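Local coordinates for PKS_KS domain-containing protein (Photorhabdus luminescens subsp. laumondii, PDB 6SMO) that probably acts as a 3-oxoacyl-[acyl-carrier-protein] synthase, condensing acyl units in a polyketide or fatty acid pathway alongside a related partner chain, at residues Ala180-Ser185 against Gly208-Met213; Gly199-His204 against Leu267-Tyr272; Pro224-Ser229 against Phe258-Gly263. All blocks are in the same frame, centred on the assembly; numbering follows the deposited sequence.

Contact 1: residues Ala180-Ser185 against Gly208-Met213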
# COMPACT_ATOMS: atom_id res chain seq x y z
N ALA B 180 -14.73 -11.42 13.07
CA ALA B 180 -14.12 -10.12 13.42
C ALA B 180 -15.07 -8.99 13.02
O ALA B 180 -15.33 -8.84 11.81
CB ALA B 180 -12.78 -9.98 12.73
N SER B 181 -15.57 -8.22 13.99
CA SER B 181 -16.55 -7.12 13.80
C SER B 181 -15.87 -5.74 13.94
O SER B 181 -16.47 -4.76 13.49
CB SER B 181 -17.71 -7.25 14.76
OG SER B 181 -18.28 -8.54 14.68
N MET B 182 -14.68 -5.68 14.55
CA MET B 182 -13.85 -4.45 14.65
C MET B 182 -13.20 -4.17 13.29
O MET B 182 -13.18 -5.09 12.45
CB MET B 182 -12.78 -4.61 15.74
CG MET B 182 -11.89 -3.40 15.96
SD MET B 182 -12.81 -1.88 16.30
CE MET B 182 -11.59 -0.64 15.84
N SER B 183 -12.71 -2.94 13.08
CA SER B 183 -12.03 -2.45 11.86
C SER B 183 -11.33 -3.59 11.10
O SER B 183 -10.43 -4.22 11.69
CB SER B 183 -11.04 -1.36 12.20
OG SER B 183 -10.24 -1.03 11.07
N VAL B 184 -11.73 -3.82 9.85
CA VAL B 184 -11.02 -4.69 8.86
C VAL B 184 -10.41 -3.77 7.79
O VAL B 184 -11.18 -3.03 7.15
CB VAL B 184 -11.96 -5.74 8.25
CG1 VAL B 184 -11.28 -6.55 7.16
CG2 VAL B 184 -12.54 -6.66 9.31
N SER B 185 -9.09 -3.81 7.61
CA SER B 185 -8.33 -2.90 6.72
C SER B 185 -7.37 -3.71 5.83
O SER B 185 -6.99 -4.83 6.22
CB SER B 185 -7.58 -1.86 7.51
OG SER B 185 -6.63 -2.46 8.38
N GLY B 208 -7.24 1.49 22.70
CA GLY B 208 -8.37 0.88 23.43
C GLY B 208 -9.58 0.59 22.55
O GLY B 208 -10.69 0.48 23.12
N ARG B 209 -9.41 0.45 21.24
CA ARG B 209 -10.51 0.15 20.28
C ARG B 209 -10.69 -1.37 20.15
O ARG B 209 -11.84 -1.81 20.01
CB ARG B 209 -10.23 0.78 18.91
CG ARG B 209 -10.30 2.30 18.90
CD ARG B 209 -9.61 2.89 17.68
NE ARG B 209 -8.58 3.85 18.08
CZ ARG B 209 -7.45 4.08 17.41
NH1 ARG B 209 -7.18 3.44 16.28
NH2 ARG B 209 -6.59 4.97 17.87
N ALA B 210 -9.59 -2.14 20.20
CA ALA B 210 -9.58 -3.61 20.06
C ALA B 210 -8.85 -4.25 21.25
O ALA B 210 -7.95 -3.60 21.82
CB ALA B 210 -8.93 -4.00 18.76
N ASP B 211 -9.24 -5.48 21.60
CA ASP B 211 -8.56 -6.34 22.61
C ASP B 211 -7.67 -7.35 21.88
O ASP B 211 -6.50 -7.50 22.27
CB ASP B 211 -9.58 -7.03 23.52
CG ASP B 211 -10.32 -6.09 24.46
OD1 ASP B 211 -9.72 -5.08 24.87
OD2 ASP B 211 -11.49 -6.38 24.76
N ILE B 212 -8.22 -8.01 20.86
CA ILE B 212 -7.51 -8.96 19.95
C ILE B 212 -7.38 -8.29 18.57
O ILE B 212 -8.24 -7.46 18.24
CB ILE B 212 -8.24 -10.31 19.86
CG1 ILE B 212 -8.75 -10.80 21.22
CG2 ILE B 212 -7.37 -11.36 19.19
CD1 ILE B 212 -9.83 -11.85 21.14
N MET B 213 -6.34 -8.64 17.81
CA MET B 213 -6.11 -8.12 16.43
C MET B 213 -5.26 -9.12 15.63
O MET B 213 -4.12 -9.39 16.04
CB MET B 213 -5.41 -6.76 16.48
CG MET B 213 -5.70 -5.89 15.26
SD MET B 213 -7.32 -5.09 15.34
CE MET B 213 -7.40 -4.37 13.70

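Contact 2: residues Gly199-His204 against Leu267-Tyr272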
# COMPACT_ATOMS: atom_id res chain seq x y z
N GLY B 199 1.52 -2.02 12.56
CA GLY B 199 1.51 -0.65 13.13
C GLY B 199 0.11 -0.18 13.47
O GLY B 199 -0.09 0.29 14.61
N ILE B 200 -0.84 -0.30 12.53
CA ILE B 200 -2.25 0.14 12.71
C ILE B 200 -2.95 -0.81 13.69
O ILE B 200 -3.81 -0.33 14.45
CB ILE B 200 -3.00 0.24 11.36
CG1 ILE B 200 -4.23 1.14 11.46
CG2 ILE B 200 -3.35 -1.13 10.80
CD1 ILE B 200 -4.72 1.68 10.14
N ALA B 201 -2.58 -2.10 13.68
CA ALA B 201 -3.07 -3.14 14.61
C ALA B 201 -2.63 -2.81 16.04
O ALA B 201 -3.44 -2.99 16.96
CB ALA B 201 -2.56 -4.50 14.17
N MET B 202 -1.38 -2.37 16.20
CA MET B 202 -0.79 -1.94 17.50
C MET B 202 -1.56 -0.73 18.04
O MET B 202 -1.84 -0.70 19.26
CB MET B 202 0.69 -1.56 17.34
CG MET B 202 1.41 -1.31 18.65
SD MET B 202 2.90 -0.30 18.44
CE MET B 202 2.17 1.30 18.11
N GLU B 203 -1.89 0.23 17.17
CA GLU B 203 -2.61 1.49 17.52
C GLU B 203 -4.03 1.16 18.01
O GLU B 203 -4.44 1.75 19.03
CB GLU B 203 -2.64 2.44 16.32
CG GLU B 203 -1.30 3.10 16.04
CD GLU B 203 -1.19 3.80 14.70
OE1 GLU B 203 -0.05 4.00 14.23
OE2 GLU B 203 -2.24 4.14 14.12
N HIS B 204 -4.73 0.24 17.33
CA HIS B 204 -6.10 -0.22 17.70
C HIS B 204 -6.10 -0.76 19.13
O HIS B 204 -7.01 -0.37 19.90
CB HIS B 204 -6.61 -1.28 16.70
CG HIS B 204 -7.19 -0.70 15.46
ND1 HIS B 204 -6.67 -0.97 14.21
CD2 HIS B 204 -8.25 0.12 15.26
CE1 HIS B 204 -7.38 -0.33 13.29
NE2 HIS B 204 -8.35 0.34 13.92
N LEU B 267 0.50 -12.56 12.57
CA LEU B 267 0.74 -12.41 14.02
C LEU B 267 -0.59 -12.08 14.71
O LEU B 267 -1.26 -11.13 14.27
CB LEU B 267 1.76 -11.28 14.26
CG LEU B 267 3.21 -11.59 13.87
CD1 LEU B 267 3.43 -11.38 12.37
CD2 LEU B 267 4.17 -10.74 14.67
N ILE B 268 -0.94 -12.85 15.75
CA ILE B 268 -2.10 -12.54 16.65
C ILE B 268 -1.62 -11.56 17.72
O ILE B 268 -1.02 -12.02 18.71
CB ILE B 268 -2.70 -13.83 17.26
CG1 ILE B 268 -3.07 -14.87 16.20
CG2 ILE B 268 -3.89 -13.49 18.15
CD1 ILE B 268 -4.06 -14.38 15.16
N LEU B 269 -1.84 -10.27 17.50
CA LEU B 269 -1.56 -9.18 18.48
C LEU B 269 -2.78 -9.03 19.40
O LEU B 269 -3.91 -9.09 18.88
CB LEU B 269 -1.27 -7.87 17.74
CG LEU B 269 -0.27 -7.95 16.58
CD1 LEU B 269 -0.02 -6.57 16.00
CD2 LEU B 269 1.04 -8.59 17.02
N GLU B 270 -2.56 -8.84 20.70
CA GLU B 270 -3.64 -8.53 21.67
C GLU B 270 -3.07 -7.78 22.88
O GLU B 270 -1.83 -7.71 23.02
CB GLU B 270 -4.39 -9.80 22.08
CG GLU B 270 -3.52 -10.90 22.65
CD GLU B 270 -4.31 -12.14 23.04
OE1 GLU B 270 -5.03 -12.08 24.06
OE2 GLU B 270 -4.20 -13.16 22.33
N SER B 271 -3.96 -7.22 23.70
CA SER B 271 -3.65 -6.45 24.93
C SER B 271 -2.91 -7.33 25.94
O SER B 271 -3.18 -8.55 25.97
CB SER B 271 -4.92 -5.88 25.53
OG SER B 271 -4.64 -5.14 26.71
N TYR B 272 -2.01 -6.74 26.73
CA TYR B 272 -1.22 -7.42 27.79
C TYR B 272 -2.17 -7.93 28.88
O TYR B 272 -1.96 -9.07 29.35
CB TYR B 272 -0.16 -6.47 28.36
CG TYR B 272 0.80 -7.11 29.33
CD1 TYR B 272 1.61 -8.16 28.95
CD2 TYR B 272 0.90 -6.66 30.64
CE1 TYR B 272 2.49 -8.76 29.83
CE2 TYR B 272 1.78 -7.24 31.54
CZ TYR B 272 2.58 -8.30 31.13
OH TYR B 272 3.45 -8.88 32.01

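Contact 3: residues Pro224-Ser229 against Phe258-Gly263. With LKZ (3,5,7,9,11-pentakis(oxidanylidene)dodecanal), chain H.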
# COMPACT_ATOMS: atom_id res chain seq x y z
N PRO B 224 4.25 -14.07 -14.36
CA PRO B 224 5.09 -13.38 -15.34
C PRO B 224 5.06 -11.84 -15.26
O PRO B 224 6.11 -11.23 -15.42
CB PRO B 224 4.52 -13.83 -16.69
CG PRO B 224 3.86 -15.16 -16.39
CD PRO B 224 3.31 -15.00 -14.99
N LEU B 225 3.87 -11.26 -15.04
CA LEU B 225 3.66 -9.79 -14.96
C LEU B 225 4.51 -9.22 -13.81
O LEU B 225 5.30 -8.29 -14.08
CB LEU B 225 2.15 -9.51 -14.79
CG LEU B 225 1.73 -8.30 -13.96
CD1 LEU B 225 2.33 -7.00 -14.48
CD2 LEU B 225 0.21 -8.19 -13.93
N SER B 226 4.37 -9.77 -12.60
CA SER B 226 5.08 -9.32 -11.37
C SER B 226 6.59 -9.50 -11.54
O SER B 226 7.32 -8.53 -11.26
CB SER B 226 4.57 -10.05 -10.16
OG SER B 226 5.29 -9.68 -8.99
N ILE B 227 7.05 -10.68 -11.97
CA ILE B 227 8.49 -11.01 -12.14
C ILE B 227 9.06 -10.16 -13.28
O ILE B 227 10.17 -9.62 -13.11
CB ILE B 227 8.71 -12.52 -12.36
CG1 ILE B 227 8.23 -13.34 -11.16
CG2 ILE B 227 10.16 -12.82 -12.71
CD1 ILE B 227 8.45 -14.83 -11.28
N GLY B 228 8.33 -10.05 -14.39
CA GLY B 228 8.71 -9.26 -15.58
C GLY B 228 8.82 -7.77 -15.27
O GLY B 228 9.70 -7.12 -15.86
N SER B 229 7.95 -7.25 -14.40
CA SER B 229 7.91 -5.83 -13.98
C SER B 229 9.23 -5.45 -13.29
O SER B 229 9.80 -4.40 -13.67
CB SER B 229 6.73 -5.55 -13.08
OG SER B 229 6.85 -6.27 -11.85
N PHE B 258 17.41 -8.56 -5.79
CA PHE B 258 16.63 -9.43 -4.86
C PHE B 258 16.04 -10.61 -5.64
O PHE B 258 15.59 -10.43 -6.78
CB PHE B 258 15.56 -8.62 -4.12
CG PHE B 258 14.38 -8.15 -4.94
CD1 PHE B 258 13.31 -8.99 -5.20
CD2 PHE B 258 14.33 -6.84 -5.41
CE1 PHE B 258 12.22 -8.55 -5.94
CE2 PHE B 258 13.24 -6.40 -6.15
CZ PHE B 258 12.19 -7.25 -6.41
N VAL B 259 16.06 -11.80 -5.02
CA VAL B 259 15.36 -13.02 -5.50
C VAL B 259 13.90 -12.93 -5.04
O VAL B 259 13.67 -12.99 -3.82
CB VAL B 259 16.03 -14.31 -4.98
CG1 VAL B 259 15.21 -15.55 -5.30
CG2 VAL B 259 17.45 -14.45 -5.52
N ILE B 260 12.96 -12.79 -5.98
CA ILE B 260 11.49 -12.66 -5.70
C ILE B 260 11.00 -13.98 -5.10
O ILE B 260 11.53 -15.05 -5.48
CB ILE B 260 10.70 -12.26 -6.96
CG1 ILE B 260 9.29 -11.77 -6.60
CG2 ILE B 260 10.65 -13.39 -7.97
CD1 ILE B 260 8.64 -10.95 -7.68
N ALA B 261 10.02 -13.91 -4.19
CA ALA B 261 9.46 -15.05 -3.43
C ALA B 261 7.97 -14.83 -3.19
O ALA B 261 7.48 -13.72 -3.46
CB ALA B 261 10.21 -15.20 -2.13
N GLU B 262 7.28 -15.87 -2.70
CA GLU B 262 5.85 -15.83 -2.28
C GLU B 262 5.75 -16.30 -0.83
O GLU B 262 6.76 -16.84 -0.31
CB GLU B 262 4.98 -16.68 -3.21
CG GLU B 262 5.36 -18.15 -3.24
CD GLU B 262 4.47 -19.02 -4.12
OE1 GLU B 262 4.74 -20.24 -4.19
OE2 GLU B 262 3.52 -18.49 -4.72
N GLY B 263 4.59 -16.11 -0.20
CA GLY B 263 4.31 -16.58 1.17
C GLY B 263 3.38 -15.64 1.92
O GLY B 263 2.85 -14.70 1.30
C4 LKZ H . 4.55 -4.90 -10.06
C5 LKZ H . 3.93 -3.89 -9.12
C6 LKZ H . 3.77 -4.30 -7.65
C7 LKZ H . 4.73 -3.48 -6.82
C8 LKZ H . 4.72 -3.62 -5.29
C10 LKZ H . 9.37 -3.08 -2.96
C22 LKZ H . 3.44 -5.60 -10.80
C11 LKZ H . 9.12 -4.46 -2.41
O19 LKZ H . 9.79 -5.42 -2.74
C3 LKZ H . 7.99 -2.60 -3.36
O23 LKZ H . 7.56 -1.53 -2.94
C2 LKZ H . 7.11 -3.56 -4.18
C9 LKZ H . 5.91 -2.82 -4.76
O20 LKZ H . 5.93 -1.61 -4.90
O21 LKZ H . 5.53 -2.75 -7.37
O22 LKZ H . 3.54 -2.82 -9.55
O24 LKZ H . 3.07 -5.25 -11.91
C23 LKZ H . 2.80 -6.78 -10.08

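Contact 1: residues Ala180-Ser185 against Gly208-Met213
Met-182 reaches across to Arg-209 and Ala-210 and accounts for most of what the two segments share. Its CG stands anti to the backbone N (chi1 -178°) and the chain then bends at chi2 (54°), which spreads three successive atoms over two residues, Ala-210 and Arg-209. CG faces the CB of Ala-210 at 4.1 Å, SD lies near the carbonyl of Arg-209, and the terminal CE rests on the CB of Arg-209 at 3.6 Å. The two long side chains cross obliquely: Arg-209 offers only its root, while its guanidinium leads away to a salt bridge with Glu-171 of the partner chain. Ala-210 suits its place because a lone methyl lets the bent methionine come close. A weak bond from Ser-183 N to Met-182 SD (3.4 Å) may help fix the rotation of the thioether. Farther along 208-213, Met-213 brings its CE 3.6 Å from Ser-183 O, whereas Ser-183 OG is bonded to Asp-249 and Tyr-168 of the partner chain. The segments run into parallel strands, the short, weakly bonded 184-185 and 212-219, with strand 123-128 between them and helix 193-206 joining them in a beta-alpha-beta crossover. Chemically, the methionines fill a buried seam by van der Waals contact with aliphatic carbons and backbone carbonyls alike, and the hydroxyl of Ser-183 and the guanidinium of Arg-209 turn to the subunit interface.

Contact 2: residues Gly199-His204 against Leu267-Tyr272
Between 199-204 and 267-272 the backbones come nearest at Ala-201 and Leu-269, their CA atoms 7.3 Å apart. Residues 199-204 are regular helix, with Glu-203 N bonded to Gly-199 O at 3.1 Å, and residues 267-271 are extended, so a turn of helix lies against one face of the strand. Few side chains are needed to bridge the gap. Leu-269 aims its CB at the helix, and with CG set beside the backbone N (chi1 -48°) its CD1 meets the CB of Ala-201 at 3.8 Å. The same methyl stands 4.4 Å from Met-202 N, a looser approach to the helix backbone. Alanine fits here as the small residue that admits the leucine tip; its methyl also touches Met-213 and Ala-215 on the neighbouring strand. Met-202 grazes the contact but carries its end away to Leu-286 and Tyr-289 of strand 284-293. Glu-270, next along the strand, points away from the helix and is held by a salt bridge to Arg-278 and hydrogen bonds to Thr-32 and His-274. Packing a helix on a mixed sheet in this way belongs to the layered alpha/beta architecture of the thiolase fold, and this helix starts just after Cys-191 of the ligand pocket. With one methyl meeting another, the join depends on close apolar fit and burial, and the charge of Glu-270 is kept on the far face of the strand, where partners of its own satisfy it.

Contact 3: residues Pro224-Ser229 against Phe258-Gly263
Ile-260 projects from its extended loop toward the helix segment 224-229 and meets it with both of its branches. At CB the side chain forks. CG2 occupies the position between the backbone N and the carbonyl carbon and lies 4.0 Å from CG1 of Ile-227, the two isoleucines passing at a slant. The other branch starts with CG1 anti to the backbone N (chi1 -164°) and stays extended through chi2, which carries CD1 forward to the hydroxyl of Ser-226, 3.8 Å from its OG. A beta-branched residue serves well here, since one side chain covers two successive positions of the helix, and Ile-227 answers with an apolar flank. The methyl can offer the hydroxyl only van der Waals contact; Ser-226 OG has a weak hydrogen bond with Pro-221 O.

Helix 224-233 follows strand 212-219 in the N-terminal half of the ketosynthase, which has the thiolase fold, and the loop through Glu-262 leads into strand 263-271 of the same sheet. The helix also borders the bound pentaoxo-dodecanal, through Leu-225, Ser-226 and Ser-229. Ser-226 packs its CA 3.6 Å from C23 of the ligand, and Leu-225 sets CD1 3.2 Å from ligand O24. Ser-229 OG lies 3.2 Å from ligand C4, a small side chain that lines the pocket beside the polyketone. Val-114 and Val-129 of the partner chain pack on Leu-225 and Ser-229. On the loop side, the ring of Phe-258 stands edge-to-face with Phe-230 and with His-369, both residues of the ligand pocket, while the backbones of Val-259 and Ala-261 are hydrogen-bonded to His-369.

Contacts 1 and 2 are neighbours, their centres 9 Å apart, and they share the chain from strand 184-185 through helix 193-206 to strand 212-219. Strands 212-219 and 263-271 lie side by side in the sheet, and a probable hydrogen bond from Met-213 N to Leu-269 O (2.7 Å) joins the two contacts. Their segments alternate along the chain. Contact 3 lies across the centre of the chain, about 32 Å from contact 1 and 30 Å from contact 2 between centres, yet it is nested within the loop that contact 2 closes. The sheet links the two regions, and the partner chain borders both, next to the ligand pocket in contact 3.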